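Local coordinates for protein alkaline phosphatase D (Bacillus subtilis, PDB 2YEQ) that hydrolyses phosphate esters as a PhoD-family phosphodiesterase and alkaline phosphatase, with an active site that contains iron and calcium, at residues A[333-338]-A[387-392]; A[32-37]-A[189-194]; A[264-267]-A[271-274]; A[141-146]-A[442-447]. All blocks are in the same frame, centred on the assembly; numbering follows the deposited sequence.

How the contacts relate
From the N terminus, contact 2 is the first to open, at the loop 32-37, and it closes at 189-194, tying the N-terminal domain to the phosphatase domain. Contact 4 opens within that span at 141-146 and closes only at 442-447, so the two cross; it ties the loop leading into strand 145-148 to strand 440-448, both strands of the ten-stranded sheet. Between its two segments lie contact 3, a short hairpin, and then contact 1, one after the other, both reaching the seven-stranded sheet. Contacts 3 and 4 touch: F265 CE2 packs 4.2 Å from L145 CD2. Contacts 1 and 2 lie on opposite sides of the chain's centre, their centres about 39 Å apart.

Contact 1: residues A[333-338]-A[387-392]; sequences FFAKWN and SNLHVD
L389 reaches from strand 384-390 to F334 and A335, two residues of the loop that follows strand 325-329. Its CD2 branch does most of the touching: it lies 4.0 Å from F334 CD2 and at the same distance, 4.0 Å, from A335 CB. The methyl meets the F334 ring at the edge, near the ring plane, and the two side chains cross at about a right angle. CG of L389 stands anti to the carbonyl carbon (chi1 -62°) and the chain is then extended, which carries both methyls to the loop. Beside it, S387 OG packs on A335 CB at 3.8 Å, a van der Waals touch, since a methyl offers the hydroxyl no partner. This buried patch is the tight part; where the backbones come nearest, A335 and L389 have CA atoms 6.7 Å apart. Beyond it the segments diverge: W337 turns to F333, its CD2 lying 3.5 Å above the plane of that ring and over its centre, while V391 and D392, partly exposed, lead away from the loop. E404 of strand 400-406 accepts from the backbone N of F334 through OE2 and of A335 through OE1, and its backbone pairs with S387. Across the contact the touches are van der Waals and mostly apolar, which implies that directional fixing of the loop comes from outside the pair, with E404 bonding both the loop and S387.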
loop_
_atom_site.group_PDB
_atom_site.type_symbol
_atom_site.label_atom_id
_atom_site.label_comp_id
_atom_site.label_asym_id
_atom_site.label_seq_id
_atom_site.Cartn_x
_atom_site.Cartn_y
_atom_site.Cartn_z
ATOM N N PHE A 333 9.778 2.937 -5.938
ATOM C CA PHE A 333 11.140 2.387 -5.928
ATOM C C PHE A 333 12.173 3.419 -5.454
ATOM O O PHE A 333 12.356 4.473 -6.072
ATOM C CB PHE A 333 11.459 1.855 -7.302
ATOM C CG PHE A 333 12.467 0.727 -7.325
ATOM C CD1 PHE A 333 13.813 0.967 -7.111
ATOM C CD2 PHE A 333 12.068 -0.562 -7.630
ATOM C CE1 PHE A 333 14.756 -0.092 -7.163
ATOM C CE2 PHE A 333 12.997 -1.602 -7.708
ATOM C CZ PHE A 333 14.335 -1.357 -7.458
ATOM N N PHE A 334 12.848 3.101 -4.344
ATOM C CA PHE A 334 13.755 4.029 -3.679
ATOM C C PHE A 334 15.224 3.888 -4.129
ATOM O O PHE A 334 15.937 4.899 -4.272
ATOM C CB PHE A 334 13.674 3.829 -2.175
ATOM C CG PHE A 334 14.478 4.802 -1.377
ATOM C CD1 PHE A 334 13.966 6.047 -1.053
ATOM C CD2 PHE A 334 15.749 4.464 -0.907
ATOM C CE1 PHE A 334 14.714 6.955 -0.304
ATOM C CE2 PHE A 334 16.497 5.368 -0.165
ATOM C CZ PHE A 334 15.989 6.601 0.143
ATOM N N ALA A 335 15.686 2.655 -4.308
ATOM C CA ALA A 335 17.078 2.417 -4.676
ATOM C C ALA A 335 17.347 2.860 -6.105
ATOM O O ALA A 335 16.411 3.071 -6.886
ATOM C CB ALA A 335 17.458 0.943 -4.486
ATOM N N LYS A 336 18.636 2.999 -6.440
ATOM C CA LYS A 336 19.067 3.184 -7.821
ATOM C C LYS A 336 18.569 2.027 -8.666
ATOM O O LYS A 336 18.689 0.857 -8.280
ATOM C CB LYS A 336 20.606 3.298 -7.897
ATOM C CG LYS A 336 21.199 3.360 -9.294
ATOM C CD LYS A 336 22.761 3.370 -9.249
ATOM C CE LYS A 336 23.410 2.984 -10.584
ATOM N NZ LYS A 336 23.309 1.544 -10.962
ATOM N N TRP A 337 18.057 2.339 -9.855
ATOM C CA TRP A 337 17.390 1.348 -10.673
ATOM C C TRP A 337 17.576 1.672 -12.138
ATOM O O TRP A 337 16.631 2.076 -12.855
ATOM C CB TRP A 337 15.908 1.324 -10.260
ATOM C CG TRP A 337 15.080 0.142 -10.668
ATOM C CD1 TRP A 337 15.488 -1.126 -10.852
ATOM C CD2 TRP A 337 13.655 0.139 -10.863
ATOM N NE1 TRP A 337 14.418 -1.928 -11.173
ATOM C CE2 TRP A 337 13.281 -1.169 -11.182
ATOM C CE3 TRP A 337 12.669 1.131 -10.805
ATOM C CZ2 TRP A 337 11.968 -1.523 -11.460
ATOM C CZ3 TRP A 337 11.365 0.782 -11.083
ATOM C CH2 TRP A 337 11.021 -0.533 -11.393
ATOM N N ASN A 338 18.811 1.478 -12.596
ATOM C CA ASN A 338 19.220 1.856 -13.951
ATOM C C ASN A 338 18.856 0.810 -14.967
ATOM O O ASN A 338 19.358 -0.310 -14.902
ATOM C CB ASN A 338 20.735 2.116 -13.979
ATOM C CG ASN A 338 21.230 2.681 -15.309
ATOM O OD1 ASN A 338 20.452 2.948 -16.265
ATOM N ND2 ASN A 338 22.537 2.883 -15.374
ATOM N N SER A 387 17.116 -4.696 -2.127
ATOM C CA SER A 387 18.364 -3.954 -2.337
ATOM C C SER A 387 19.029 -3.623 -1.039
ATOM O O SER A 387 18.380 -3.214 -0.064
ATOM C CB SER A 387 18.119 -2.596 -3.058
ATOM O OG SER A 387 17.741 -2.811 -4.400
ATOM N N ASN A 388 20.358 -3.704 -1.045
ATOM C CA ASN A 388 21.152 -2.998 -0.058
ATOM C C ASN A 388 21.104 -1.489 -0.365
ATOM O O ASN A 388 21.248 -1.084 -1.521
ATOM C CB ASN A 388 22.622 -3.485 -0.131
ATOM C CG ASN A 388 22.787 -4.930 0.363
ATOM O OD1 ASN A 388 23.505 -5.753 -0.239
ATOM N ND2 ASN A 388 22.097 -5.240 1.446
ATOM N N LEU A 389 20.919 -0.678 0.660
ATOM C CA LEU A 389 20.966 0.781 0.528
ATOM C C LEU A 389 22.313 1.308 1.030
ATOM O O LEU A 389 22.605 1.224 2.231
ATOM C CB LEU A 389 19.842 1.430 1.344
ATOM C CG LEU A 389 18.417 1.034 0.896
ATOM C CD1 LEU A 389 17.385 1.744 1.774
ATOM C CD2 LEU A 389 18.197 1.335 -0.590
ATOM N N HIS A 390 23.102 1.858 0.105
ATOM C CA HIS A 390 24.435 2.408 0.407
ATOM C C HIS A 390 24.411 3.930 0.564
ATOM O O HIS A 390 23.650 4.617 -0.128
ATOM C CB HIS A 390 25.384 2.026 -0.724
ATOM C CG HIS A 390 25.765 0.586 -0.727
ATOM N ND1 HIS A 390 25.023 -0.382 -1.372
ATOM C CD2 HIS A 390 26.831 -0.053 -0.190
ATOM C CE1 HIS A 390 25.616 -1.552 -1.230
ATOM N NE2 HIS A 390 26.710 -1.381 -0.510
ATOM N N VAL A 391 25.251 4.478 1.442
ATOM C CA VAL A 391 25.255 5.940 1.658
ATOM C C VAL A 391 25.634 6.728 0.400
ATOM O O VAL A 391 25.286 7.895 0.284
ATOM C CB VAL A 391 26.127 6.393 2.841
ATOM C CG1 VAL A 391 25.551 5.843 4.131
ATOM C CG2 VAL A 391 27.628 6.003 2.651
ATOM N N ASP A 392 26.318 6.073 -0.528
ATOM C CA ASP A 392 26.547 6.615 -1.848
ATOM C C ASP A 392 26.042 5.575 -2.821
ATOM O O ASP A 392 26.599 4.482 -2.911
ATOM C CB ASP A 392 28.044 6.885 -2.067
ATOM C CG ASP A 392 28.311 7.651 -3.349
ATOM O OD1 ASP A 392 27.701 7.315 -4.373
ATOM O OD2 ASP A 392 29.132 8.588 -3.318
#

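Contact 2: residues A[32-37]-A[189-194]; sequences DPLNGG and YRSDAN
A compact loop after strand 23-28, from the N-terminal domain, lays P33 and L34 against S191, in the link between helix 179-190 and helix 193-201. The touch is light: S191 OG lies 4.0 Å from L34 CD1 and 4.2 Å from P33 CG, with the nearest CA atoms, those of P33 and S191, 7.9 Å apart. Carbon thus meets the flank of a hydroxyl whose polar demand is met elsewhere. Standing anti to the carbonyl carbon, beside the backbone N (chi1 -76°), OG is turned back to hydrogen-bond A187 O one helical turn earlier. The loop keeps its own shape by pairing its ends, D32 N to G37 O at 3.1 Å and G37 N to D32 O at 2.9 Å; at the backbone angles of G36 and G37 a side chain would collide with the preceding carbonyl O, which calls for glycine. On the other segment D192 is the N-cap of the next helix, its OD1 accepting from L195 N and, weakly, from N194 N at 2.8 Å, while OD2 forms a salt bridge with R169. Around this surface contact, P33 and L34 also rest on A187 of helix 179-190, S191 touches L11, and R190 makes a cation-pi contact with W26 of strand 23-28.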
loop_
_atom_site.group_PDB
_atom_site.type_symbol
_atom_site.label_atom_id
_atom_site.label_comp_id
_atom_site.label_asym_id
_atom_site.label_seq_id
_atom_site.Cartn_x
_atom_site.Cartn_y
_atom_site.Cartn_z
ATOM N N ASP A 32 -26.875 -2.592 -1.112
ATOM C CA ASP A 32 -26.703 -2.704 -2.604
ATOM C C ASP A 32 -25.405 -1.976 -3.051
ATOM O O ASP A 32 -25.470 -0.840 -3.551
ATOM C CB ASP A 32 -27.923 -2.052 -3.282
ATOM C CG ASP A 32 -27.990 -2.279 -4.785
ATOM O OD1 ASP A 32 -27.057 -2.840 -5.392
ATOM O OD2 ASP A 32 -29.031 -1.876 -5.363
ATOM N N PRO A 33 -24.244 -2.624 -2.893
ATOM C CA PRO A 33 -22.978 -1.889 -2.808
ATOM C C PRO A 33 -22.446 -1.286 -4.108
ATOM O O PRO A 33 -21.854 -0.217 -4.083
ATOM C CB PRO A 33 -21.998 -2.944 -2.252
ATOM C CG PRO A 33 -22.618 -4.272 -2.617
ATOM C CD PRO A 33 -24.077 -4.042 -2.513
ATOM N N LEU A 34 -22.650 -1.950 -5.230
ATOM C CA LEU A 34 -22.168 -1.422 -6.513
ATOM C C LEU A 34 -23.106 -0.366 -7.143
ATOM O O LEU A 34 -22.739 0.273 -8.136
ATOM C CB LEU A 34 -21.899 -2.578 -7.480
ATOM C CG LEU A 34 -20.460 -3.127 -7.378
ATOM C CD1 LEU A 34 -20.099 -3.500 -5.946
ATOM C CD2 LEU A 34 -20.271 -4.314 -8.329
ATOM N N ASN A 35 -24.301 -0.186 -6.580
ATOM C CA ASN A 35 -25.251 0.828 -7.061
ATOM C C ASN A 35 -25.443 1.954 -6.046
ATOM O O ASN A 35 -26.547 2.451 -5.834
ATOM C CB ASN A 35 -26.606 0.172 -7.389
ATOM C CG ASN A 35 -26.494 -0.889 -8.456
ATOM O OD1 ASN A 35 -26.836 -2.058 -8.232
ATOM N ND2 ASN A 35 -25.999 -0.506 -9.607
ATOM N N GLY A 36 -24.359 2.355 -5.402
ATOM C CA GLY A 36 -24.386 3.484 -4.509
ATOM C C GLY A 36 -24.669 3.148 -3.064
ATOM O O GLY A 36 -24.634 4.023 -2.207
ATOM N N GLY A 37 -24.961 1.888 -2.775
ATOM C CA GLY A 37 -25.189 1.473 -1.398
ATOM C C GLY A 37 -26.622 1.085 -1.054
ATOM O O GLY A 37 -26.833 0.299 -0.123
ATOM N N TYR A 189 -14.199 -3.523 -5.211
ATOM C CA TYR A 189 -12.966 -4.145 -4.705
ATOM C C TYR A 189 -13.169 -4.753 -3.325
ATOM O O TYR A 189 -12.788 -5.888 -3.092
ATOM C CB TYR A 189 -11.804 -3.111 -4.662
ATOM C CG TYR A 189 -11.104 -2.921 -6.000
ATOM C CD1 TYR A 189 -11.811 -2.538 -7.131
ATOM C CD2 TYR A 189 -9.730 -3.077 -6.119
ATOM C CE1 TYR A 189 -11.179 -2.358 -8.345
ATOM C CE2 TYR A 189 -9.084 -2.913 -7.330
ATOM C CZ TYR A 189 -9.809 -2.518 -8.441
ATOM O OH TYR A 189 -9.178 -2.370 -9.654
ATOM N N ARG A 190 -13.790 -3.989 -2.427
ATOM C CA ARG A 190 -13.957 -4.360 -1.039
ATOM C C ARG A 190 -15.017 -5.480 -0.838
ATOM O O ARG A 190 -15.075 -6.075 0.235
ATOM C CB ARG A 190 -14.305 -3.113 -0.227
ATOM C CG ARG A 190 -14.296 -3.246 1.279
ATOM C CD ARG A 190 -12.933 -3.726 1.762
ATOM N NE ARG A 190 -12.456 -3.175 3.014
ATOM C CZ ARG A 190 -12.256 -1.886 3.312
ATOM N NH1 ARG A 190 -12.552 -0.903 2.471
ATOM N NH2 ARG A 190 -11.807 -1.564 4.517
ATOM N N SER A 191 -15.819 -5.759 -1.867
ATOM C CA SER A 191 -16.823 -6.819 -1.843
ATOM C C SER A 191 -16.178 -8.219 -1.900
ATOM O O SER A 191 -16.841 -9.215 -1.657
ATOM C CB SER A 191 -17.740 -6.700 -3.082
ATOM O OG SER A 191 -18.643 -5.647 -2.895
ATOM N N ASP A 192 -14.930 -8.282 -2.340
ATOM C CA ASP A 192 -14.240 -9.551 -2.495
ATOM C C ASP A 192 -14.037 -10.190 -1.122
ATOM O O ASP A 192 -13.473 -9.568 -0.236
ATOM C CB ASP A 192 -12.899 -9.340 -3.176
ATOM C CG ASP A 192 -12.182 -10.633 -3.413
ATOM O OD1 ASP A 192 -11.672 -11.170 -2.405
ATOM O OD2 ASP A 192 -12.155 -11.109 -4.569
ATOM N N ALA A 193 -14.476 -11.441 -0.983
ATOM C CA ALA A 193 -14.493 -12.160 0.305
ATOM C C ALA A 193 -13.105 -12.308 0.903
ATOM O O ALA A 193 -12.944 -12.252 2.121
ATOM C CB ALA A 193 -15.170 -13.561 0.156
ATOM N N ASN A 194 -12.104 -12.499 0.057
ATOM C CA ASN A 194 -10.744 -12.707 0.525
ATOM C C ASN A 194 -10.178 -11.436 1.144
ATOM O O ASN A 194 -9.606 -11.449 2.245
ATOM C CB ASN A 194 -9.849 -13.151 -0.635
ATOM C CG ASN A 194 -10.302 -14.435 -1.264
ATOM O OD1 ASN A 194 -10.602 -14.486 -2.457
ATOM N ND2 ASN A 194 -10.361 -15.473 -0.478
#

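Contact 3: residues A[264-267]-A[271-274]; sequences HFTY and ASFN
F265 and F273 form a hydrogen-bonded antiparallel pair, as do Y267 and A271. The first is closed by F265 N to F273 O at 3.1 Å and F273 N to F265 O at 2.8 Å; the second has one short bond, Y267 N to A271 O at 2.7 Å, and one weak return from A271 N to Y267 O at 3.5 Å. Among side-chain polar contacts, H264 NE2 and S272 OG share a hydrogen bond of 2.8 Å on the face carrying T266 and N274. With CG anti to the backbone N (chi1 166°), the imidazole leans across the neighbouring strand, and S272 OG meets it at the edge, in plane. A leucine in place of H264 would probably leave S272 OG without this cross-strand mate. On the same face N274 OD1 bonds N317. Aromatic packing occupies the other face. F273 CB sits over the F265 ring, 3.9 Å from its centroid, a CH-pi contact; the two ring planes are near parallel, 17° apart, but slid so that they barely overlap. F273 also meets F147. Strand axes running at 161° and a three-residue connection identify a beta hairpin, forming one margin of the seven-stranded mixed sheet in the calcineurin-like phosphatase domain.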
loop_
_atom_site.group_PDB
_atom_site.type_symbol
_atom_site.label_atom_id
_atom_site.label_comp_id
_atom_site.label_asym_id
_atom_site.label_seq_id
_atom_site.Cartn_x
_atom_site.Cartn_y
_atom_site.Cartn_z
ATOM N N HIS A 264 2.996 8.911 11.683
ATOM C CA HIS A 264 4.071 8.189 12.340
ATOM C C HIS A 264 3.591 7.452 13.591
ATOM O O HIS A 264 2.717 7.910 14.306
ATOM C CB HIS A 264 5.199 9.167 12.689
ATOM C CG HIS A 264 6.198 8.616 13.657
ATOM N ND1 HIS A 264 6.036 8.705 15.024
ATOM C CD2 HIS A 264 7.364 7.953 13.455
ATOM C CE1 HIS A 264 7.060 8.120 15.622
ATOM N NE2 HIS A 264 7.878 7.650 14.693
ATOM N N PHE A 265 4.189 6.294 13.850
ATOM C CA PHE A 265 3.982 5.603 15.116
ATOM C C PHE A 265 5.173 4.675 15.415
ATOM O O PHE A 265 5.929 4.316 14.521
ATOM C CB PHE A 265 2.672 4.805 15.094
ATOM C CG PHE A 265 2.682 3.650 14.143
ATOM C CD1 PHE A 265 2.427 3.846 12.790
ATOM C CD2 PHE A 265 2.939 2.361 14.589
ATOM C CE1 PHE A 265 2.443 2.784 11.905
ATOM C CE2 PHE A 265 2.951 1.301 13.712
ATOM C CZ PHE A 265 2.710 1.510 12.360
ATOM N N THR A 266 5.326 4.297 16.681
ATOM C CA THR A 266 6.408 3.402 17.085
ATOM C C THR A 266 5.807 2.116 17.625
ATOM O O THR A 266 4.746 2.129 18.238
ATOM C CB THR A 266 7.298 4.022 18.178
ATOM O OG1 THR A 266 6.496 4.257 19.342
ATOM C CG2 THR A 266 7.897 5.346 17.713
ATOM N N TYR A 267 6.466 1.008 17.349
ATOM C CA TYR A 267 6.069 -0.278 17.866
ATOM C C TYR A 267 6.985 -0.589 19.056
ATOM O O TYR A 267 8.040 -1.193 18.899
ATOM C CB TYR A 267 6.179 -1.325 16.786
ATOM C CG TYR A 267 5.412 -2.575 17.112
ATOM C CD1 TYR A 267 4.078 -2.695 16.759
ATOM C CD2 TYR A 267 6.021 -3.647 17.792
ATOM C CE1 TYR A 267 3.348 -3.855 17.068
ATOM C CE2 TYR A 267 5.303 -4.812 18.104
ATOM C CZ TYR A 267 3.961 -4.900 17.743
ATOM O OH TYR A 267 3.244 -6.029 18.039
ATOM N N ALA A 271 10.616 -0.524 16.631
ATOM C CA ALA A 271 10.567 0.049 15.267
ATOM C C ALA A 271 9.746 1.330 15.248
ATOM O O ALA A 271 8.664 1.385 15.850
ATOM C CB ALA A 271 10.012 -0.958 14.271
ATOM N N SER A 272 10.293 2.345 14.582
ATOM C CA SER A 272 9.633 3.628 14.351
ATOM C C SER A 272 9.201 3.652 12.877
ATOM O O SER A 272 10.031 3.478 11.986
ATOM C CB SER A 272 10.604 4.766 14.666
ATOM O OG SER A 272 10.116 6.030 14.243
ATOM N N PHE A 273 7.898 3.817 12.635
ATOM C CA PHE A 273 7.325 3.699 11.288
ATOM C C PHE A 273 6.895 5.081 10.802
ATOM O O PHE A 273 6.101 5.734 11.460
ATOM C CB PHE A 273 6.108 2.792 11.310
ATOM C CG PHE A 273 6.441 1.339 11.464
ATOM C CD1 PHE A 273 6.759 0.578 10.371
ATOM C CD2 PHE A 273 6.444 0.740 12.720
ATOM C CE1 PHE A 273 7.072 -0.767 10.496
ATOM C CE2 PHE A 273 6.752 -0.613 12.861
ATOM C CZ PHE A 273 7.076 -1.362 11.742
ATOM N N ASN A 274 7.454 5.495 9.682
ATOM C CA ASN A 274 7.086 6.736 9.007
ATOM C C ASN A 274 6.323 6.347 7.768
ATOM O O ASN A 274 6.910 5.853 6.811
ATOM C CB ASN A 274 8.347 7.515 8.631
ATOM C CG ASN A 274 9.212 7.831 9.847
ATOM O OD1 ASN A 274 8.909 8.735 10.625
ATOM N ND2 ASN A 274 10.235 7.003 10.071
#

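Contact 4: residues A[141-146]-A[442-447]; sequences EKLDLV and YVRCTV. With EDO (1,2-ethanediol), chain B.
One carboxylate, that of E141, is held by two flat groups that both stand nearly upright to it: the Y442 ring plane is turned 86° from it and the R444 guanidinium plane 84°. OE1 offers its syn lone pair to R444 NH1 at 2.8 Å, a salt bridge lying in the guanidinium plane. OE2 takes the Y442 hydroxyl on its anti lone pair, with OH at 2.5 Å, a short bond in which OE2 lies at the edge of the ring, in its plane. A bend in the E141 chain at chi2 (-87°) brings the carboxylate round to both partners. OE2 has a further salt bridge to R457, so this buried anion sits amid two arginines and a phenol, which would probably favour its charged form. In the ten-stranded sheet, strands 145-148 and 440-448 lie on either side of strand 117-122, and E141, in the approach to the first of them, spans that gap. Were E141 cut back to alanine, R444 and R457 would probably lose the counterion they share, R444 keeping its NH2 salt bridge to D455, and the Y442 hydroxyl would lose this acceptor. Next to the salt bridge, the L143 side chain crosses that of R444 at about a right angle, L143 CD2 lying 4.2 Å from R444 CG, and L143 also rests on T118 and A120 of the middle strand. An ethanediol, probably from the crystallisation liquor, donates from O2 to L143 O at 2.7 Å and is also hydrogen-bonded to A201 O.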
loop_
_atom_site.group_PDB
_atom_site.type_symbol
_atom_site.label_atom_id
_atom_site.label_comp_id
_atom_site.label_asym_id
_atom_site.label_seq_id
_atom_site.Cartn_x
_atom_site.Cartn_y
_atom_site.Cartn_z
ATOM N N GLU A 141 -2.132 -15.820 8.179
ATOM C CA GLU A 141 -0.825 -15.506 8.750
ATOM C C GLU A 141 -1.016 -15.036 10.169
ATOM O O GLU A 141 -2.076 -14.538 10.525
ATOM C CB GLU A 141 -0.089 -14.381 7.966
ATOM C CG GLU A 141 0.202 -14.667 6.485
ATOM C CD GLU A 141 1.511 -15.406 6.237
ATOM O OE1 GLU A 141 2.168 -15.850 7.210
ATOM O OE2 GLU A 141 1.884 -15.546 5.061
ATOM N N LYS A 142 0.028 -15.157 10.983
ATOM C CA LYS A 142 -0.011 -14.612 12.326
ATOM C C LYS A 142 0.702 -13.282 12.326
ATOM O O LYS A 142 1.912 -13.240 12.420
ATOM C CB LYS A 142 0.651 -15.569 13.330
ATOM C CG LYS A 142 -0.269 -16.698 13.793
ATOM C CD LYS A 142 0.095 -18.050 13.177
ATOM C CE LYS A 142 -1.143 -18.827 12.674
ATOM N NZ LYS A 142 -1.978 -19.384 13.782
ATOM N N LEU A 143 -0.051 -12.190 12.239
ATOM C CA LEU A 143 0.547 -10.860 12.084
ATOM C C LEU A 143 0.058 -9.943 13.161
ATOM O O LEU A 143 -1.077 -10.086 13.629
ATOM C CB LEU A 143 0.158 -10.273 10.718
ATOM C CG LEU A 143 0.338 -11.146 9.491
ATOM C CD1 LEU A 143 -0.307 -10.441 8.278
ATOM C CD2 LEU A 143 1.830 -11.475 9.261
ATOM N N ASP A 144 0.897 -8.985 13.533
ATOM C CA ASP A 144 0.517 -7.894 14.406
ATOM C C ASP A 144 -0.210 -6.766 13.635
ATOM O O ASP A 144 -1.055 -6.084 14.196
ATOM C CB ASP A 144 1.748 -7.305 15.078
ATOM C CG ASP A 144 2.475 -8.324 15.989
ATOM O OD1 ASP A 144 1.843 -8.776 16.966
ATOM O OD2 ASP A 144 3.663 -8.637 15.723
ATOM N N LEU A 145 0.158 -6.566 12.377
ATOM C CA LEU A 145 -0.531 -5.584 11.527
ATOM C C LEU A 145 -0.211 -5.791 10.065
ATOM O O LEU A 145 0.632 -6.624 9.699
ATOM C CB LEU A 145 -0.280 -4.140 11.992
ATOM C CG LEU A 145 1.132 -3.566 12.115
ATOM C CD1 LEU A 145 1.605 -3.106 10.783
ATOM C CD2 LEU A 145 1.132 -2.390 13.066
ATOM N N VAL A 146 -0.960 -5.091 9.215
ATOM C CA VAL A 146 -0.779 -5.108 7.786
ATOM C C VAL A 146 -0.617 -3.652 7.312
ATOM O O VAL A 146 -1.302 -2.749 7.826
ATOM C CB VAL A 146 -1.992 -5.746 7.077
ATOM C CG1 VAL A 146 -1.920 -5.567 5.570
ATOM C CG2 VAL A 146 -2.069 -7.232 7.425
ATOM N N TYR A 442 2.712 -11.093 -1.649
ATOM C CA TYR A 442 2.920 -10.055 -0.655
ATOM C C TYR A 442 4.185 -10.392 0.118
ATOM O O TYR A 442 4.820 -11.400 -0.155
ATOM C CB TYR A 442 1.729 -9.944 0.311
ATOM C CG TYR A 442 1.408 -11.207 1.094
ATOM C CD1 TYR A 442 2.014 -11.478 2.325
ATOM C CD2 TYR A 442 0.496 -12.113 0.607
ATOM C CE1 TYR A 442 1.712 -12.641 3.036
ATOM C CE2 TYR A 442 0.182 -13.260 1.286
ATOM C CZ TYR A 442 0.801 -13.535 2.491
ATOM O OH TYR A 442 0.447 -14.686 3.151
ATOM N N VAL A 443 4.582 -9.511 1.014
ATOM C CA VAL A 443 5.837 -9.638 1.757
ATOM C C VAL A 443 5.516 -9.696 3.230
ATOM O O VAL A 443 4.676 -8.947 3.740
ATOM C CB VAL A 443 6.825 -8.471 1.449
ATOM C CG1 VAL A 443 8.105 -8.640 2.220
ATOM C CG2 VAL A 443 7.082 -8.375 -0.050
ATOM N N ARG A 444 6.115 -10.670 3.921
ATOM C CA ARG A 444 5.946 -10.805 5.365
ATOM C C ARG A 444 7.252 -10.472 6.087
ATOM O O ARG A 444 8.294 -11.055 5.787
ATOM C CB ARG A 444 5.540 -12.254 5.700
ATOM C CG ARG A 444 5.306 -12.506 7.175
ATOM C CD ARG A 444 4.919 -13.977 7.425
ATOM N NE ARG A 444 6.014 -14.871 7.110
ATOM C CZ ARG A 444 5.913 -16.166 6.796
ATOM N NH1 ARG A 444 4.743 -16.791 6.748
ATOM N NH2 ARG A 444 7.012 -16.856 6.534
ATOM N N CYS A 445 7.198 -9.552 7.035
ATOM C CA CYS A 445 8.392 -9.124 7.738
ATOM C C CYS A 445 8.347 -9.576 9.207
ATOM O O CYS A 445 7.332 -9.425 9.878
ATOM C CB CYS A 445 8.569 -7.610 7.635
ATOM S SG CYS A 445 9.010 -7.098 5.918
ATOM N N THR A 446 9.478 -10.099 9.695
ATOM C CA THR A 446 9.640 -10.460 11.105
ATOM C C THR A 446 10.821 -9.715 11.665
ATOM O O THR A 446 11.929 -9.821 11.160
ATOM C CB THR A 446 9.869 -11.966 11.270
ATOM O OG1 THR A 446 8.805 -12.681 10.630
ATOM C CG2 THR A 446 9.915 -12.335 12.749
ATOM N N VAL A 447 10.572 -8.906 12.670
ATOM C CA VAL A 447 11.545 -7.963 13.141
ATOM C C VAL A 447 11.907 -8.253 14.580
ATOM O O VAL A 447 11.026 -8.382 15.422
ATOM C CB VAL A 447 10.992 -6.533 13.071
ATOM C CG1 VAL A 447 12.070 -5.506 13.509
ATOM C CG2 VAL A 447 10.464 -6.254 11.639
HETATM C C1 EDO B . -4.888 -9.712 15.114
HETATM O O1 EDO B . -5.892 -8.767 14.772
HETATM C C2 EDO B . -3.535 -9.030 15.162
HETATM O O2 EDO B . -2.644 -9.925 15.836
#